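Local coordinates for protein 3-dehydroquinate dehydratase (Zymomonas mobilis subsp. mobilis, PDB 6SMF) that probably catalyses the trans-dehydration of 3-dehydroquinate to 3-dehydroshikimate through an enolate intermediate, a step of the shikimate pathway to chorismate, at residues 62-65 with 66-70. Residues are numbered along the deposited sequence; the frame is centred on the assembly and turned at random.
Sequences ALID and WLQEA
W66 N donates to A62 O at 2.9 Å, the first of four successive i-to-i+4 bonds, continued by L67 to L63, Q68 to I64 and E69 to D65, that link 62-65 to 66-69 within the α-helix 60-72. W66 leans back along the helix because its CG stands beside the backbone N (chi1 -67°), laying the indole over the preceding turn. There the methyl of A62 makes a CH-pi contact, CB lying 4.2 Å from the centroid of the six-membered ring and only 9° off its normal; alanine's small side chain leaves room for the broad ring, and A62 O also sits over an indole face, offset toward the rim. L63 meets the same ring obliquely, CD2 standing 4.1 Å from CE3 of W66. On another side of the helix, I64 and Q68 run side by side, with CG2 of I64 3.6 Å from NE2 of Q68. Branched L63, I64 and L67 suit the buried side against helix 90-98, though I64 also touches N58 of the second subunit; small A70 fits against F11 and V78 of the parallel sheet. D65 bonds N58 and H59 of the second subunit, and E69 forms a salt bridge with R55, which also makes a cation-pi contact with W66. Q68 is buried, yet the second subunit satisfies its amide at both ends, N19 and N58 binding OE1 and N17 binding NE2, which fixes its rotation.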
ATOM      1  N   ALA A  62     -30.964   8.182  -7.650  1.00 74.34           N
ATOM      2  CA  ALA A  62     -31.720   9.434  -7.879  1.00 74.22           C
ATOM      3  C   ALA A  62     -30.784  10.519  -8.429  1.00 69.20           C
ATOM      4  O   ALA A  62     -31.142  11.166  -9.408  1.00 71.31           O
ATOM      5  CB  ALA A  62     -32.448   9.862  -6.642  1.00 78.14           C
ATOM      6  N   LEU A  63     -29.595  10.689  -7.872  1.00 68.31           N
ATOM      7  CA  LEU A  63     -28.655  11.747  -8.334  1.00 66.16           C
ATOM      8  C   LEU A  63     -28.285  11.503  -9.797  1.00 67.38           C
ATOM      9  O   LEU A  63     -28.174  12.481 -10.569  1.00 67.70           O
ATOM     10  CB  LEU A  63     -27.438  11.771  -7.420  1.00 62.38           C
ATOM     11  CG  LEU A  63     -27.782  12.071  -5.966  1.00 64.10           C
ATOM     12  CD1 LEU A  63     -26.580  11.934  -5.084  1.00 64.68           C
ATOM     13  CD2 LEU A  63     -28.336  13.456  -5.829  1.00 67.62           C
ATOM     14  N   ILE A  64     -28.144  10.243 -10.186  1.00 68.33           N
ATOM     15  CA  ILE A  64     -27.769   9.899 -11.587  1.00 68.40           C
ATOM     16  C   ILE A  64     -28.967  10.227 -12.495  1.00 74.61           C
ATOM     17  O   ILE A  64     -28.758  10.988 -13.487  1.00 72.29           O
ATOM     18  CB  ILE A  64     -27.298   8.446 -11.677  1.00 67.08           C
ATOM     19  CG1 ILE A  64     -26.005   8.245 -10.868  1.00 68.03           C
ATOM     20  CG2 ILE A  64     -27.140   8.044 -13.114  1.00 64.11           C
ATOM     21  CD1 ILE A  64     -25.779   6.823 -10.390  1.00 65.58           C
ATOM     22  N   ASP A  65     -30.169   9.732 -12.151  1.00 73.84           N
ATOM     23  CA  ASP A  65     -31.428  10.055 -12.900  1.00 75.81           C
ATOM     24  C   ASP A  65     -31.483  11.573 -13.132  1.00 72.80           C
ATOM     25  O   ASP A  65     -31.677  12.001 -14.254  1.00 72.26           O
ATOM     26  CB  ASP A  65     -32.705   9.617 -12.165  1.00 76.99           C
ATOM     27  CG  ASP A  65     -32.874   8.122 -11.836  1.00 81.96           C
ATOM     28  OD1 ASP A  65     -32.315   7.247 -12.592  1.00 80.59           O
ATOM     29  OD2 ASP A  65     -33.633   7.857 -10.871  1.00 84.78           O
ATOM     30  N   TRP A  66     -31.230  12.364 -12.088  1.00 74.65           N
ATOM     31  CA  TRP A  66     -31.329  13.851 -12.108  1.00 75.03           C
ATOM     32  C   TRP A  66     -30.223  14.437 -12.984  1.00 76.22           C
ATOM     33  O   TRP A  66     -30.516  15.313 -13.784  1.00 77.79           O
ATOM     34  CB  TRP A  66     -31.350  14.448 -10.690  1.00 74.11           C
ATOM     35  CG  TRP A  66     -32.597  14.086  -9.952  1.00 78.03           C
ATOM     36  CD1 TRP A  66     -33.802  13.754 -10.506  1.00 85.74           C
ATOM     37  CD2 TRP A  66     -32.792  14.029  -8.536  1.00 79.81           C
ATOM     38  NE1 TRP A  66     -34.713  13.451  -9.537  1.00 86.79           N
ATOM     39  CE2 TRP A  66     -34.134  13.639  -8.319  1.00 82.52           C
ATOM     40  CE3 TRP A  66     -31.978  14.267  -7.427  1.00 81.32           C
ATOM     41  CZ2 TRP A  66     -34.673  13.490  -7.045  1.00 84.03           C
ATOM     42  CZ3 TRP A  66     -32.518  14.139  -6.163  1.00 82.97           C
ATOM     43  CH2 TRP A  66     -33.843  13.749  -5.978  1.00 81.40           C
ATOM     44  N   LEU A  67     -29.002  13.926 -12.900  1.00 75.92           N
ATOM     45  CA  LEU A  67     -27.939  14.386 -13.816  1.00 75.19           C
ATOM     46  C   LEU A  67     -28.398  14.156 -15.245  1.00 75.72           C
ATOM     47  O   LEU A  67     -28.249  15.075 -16.053  1.00 81.38           O
ATOM     48  CB  LEU A  67     -26.635  13.652 -13.474  1.00 74.99           C
ATOM     49  CG  LEU A  67     -25.964  14.150 -12.193  1.00 71.92           C
ATOM     50  CD1 LEU A  67     -24.948  13.130 -11.689  1.00 71.51           C
ATOM     51  CD2 LEU A  67     -25.315  15.524 -12.434  1.00 72.87           C
ATOM     52  N   GLN A  68     -28.978  12.993 -15.533  1.00 77.21           N
ATOM     53  CA  GLN A  68     -29.350  12.617 -16.922  1.00 82.33           C
ATOM     54  C   GLN A  68     -30.530  13.491 -17.362  1.00 86.31           C
ATOM     55  O   GLN A  68     -30.589  13.895 -18.544  1.00 90.43           O
ATOM     56  CB  GLN A  68     -29.687  11.117 -17.003  1.00 84.59           C
ATOM     57  CG  GLN A  68     -28.536  10.186 -16.620  1.00 77.73           C
ATOM     58  CD  GLN A  68     -28.887   8.721 -16.738  1.00 76.44           C
ATOM     59  OE1 GLN A  68     -30.036   8.370 -16.927  1.00 79.90           O
ATOM     60  NE2 GLN A  68     -27.898   7.848 -16.631  1.00 74.41           N
ATOM     61  N   GLU A  69     -31.454  13.728 -16.434  1.00 87.12           N
ATOM     62  CA  GLU A  69     -32.665  14.561 -16.649  1.00 89.30           C
ATOM     63  C   GLU A  69     -32.224  15.997 -16.957  1.00 88.43           C
ATOM     64  O   GLU A  69     -32.860  16.646 -17.831  1.00 88.57           O
ATOM     65  CB  GLU A  69     -33.575  14.493 -15.423  1.00 92.19           C
ATOM     66  CG  GLU A  69     -34.858  15.325 -15.527  1.00 95.70           C
ATOM     67  CD  GLU A  69     -35.708  15.349 -14.265  1.00 96.59           C
ATOM     68  OE1 GLU A  69     -35.523  14.436 -13.386  1.00 94.64           O
ATOM     69  OE2 GLU A  69     -36.564  16.259 -14.175  1.00 98.72           O
ATOM     70  N   ALA A  70     -31.179  16.493 -16.295  1.00 82.28           N
ATOM     71  CA  ALA A  70     -30.669  17.847 -16.582  1.00 84.00           C
ATOM     72  C   ALA A  70     -30.167  17.891 -18.025  1.00 87.02           C
ATOM     73  O   ALA A  70     -30.434  18.891 -18.697  1.00 88.05           O
ATOM     74  CB  ALA A  70     -29.599  18.269 -15.635  1.00 81.13           C
TER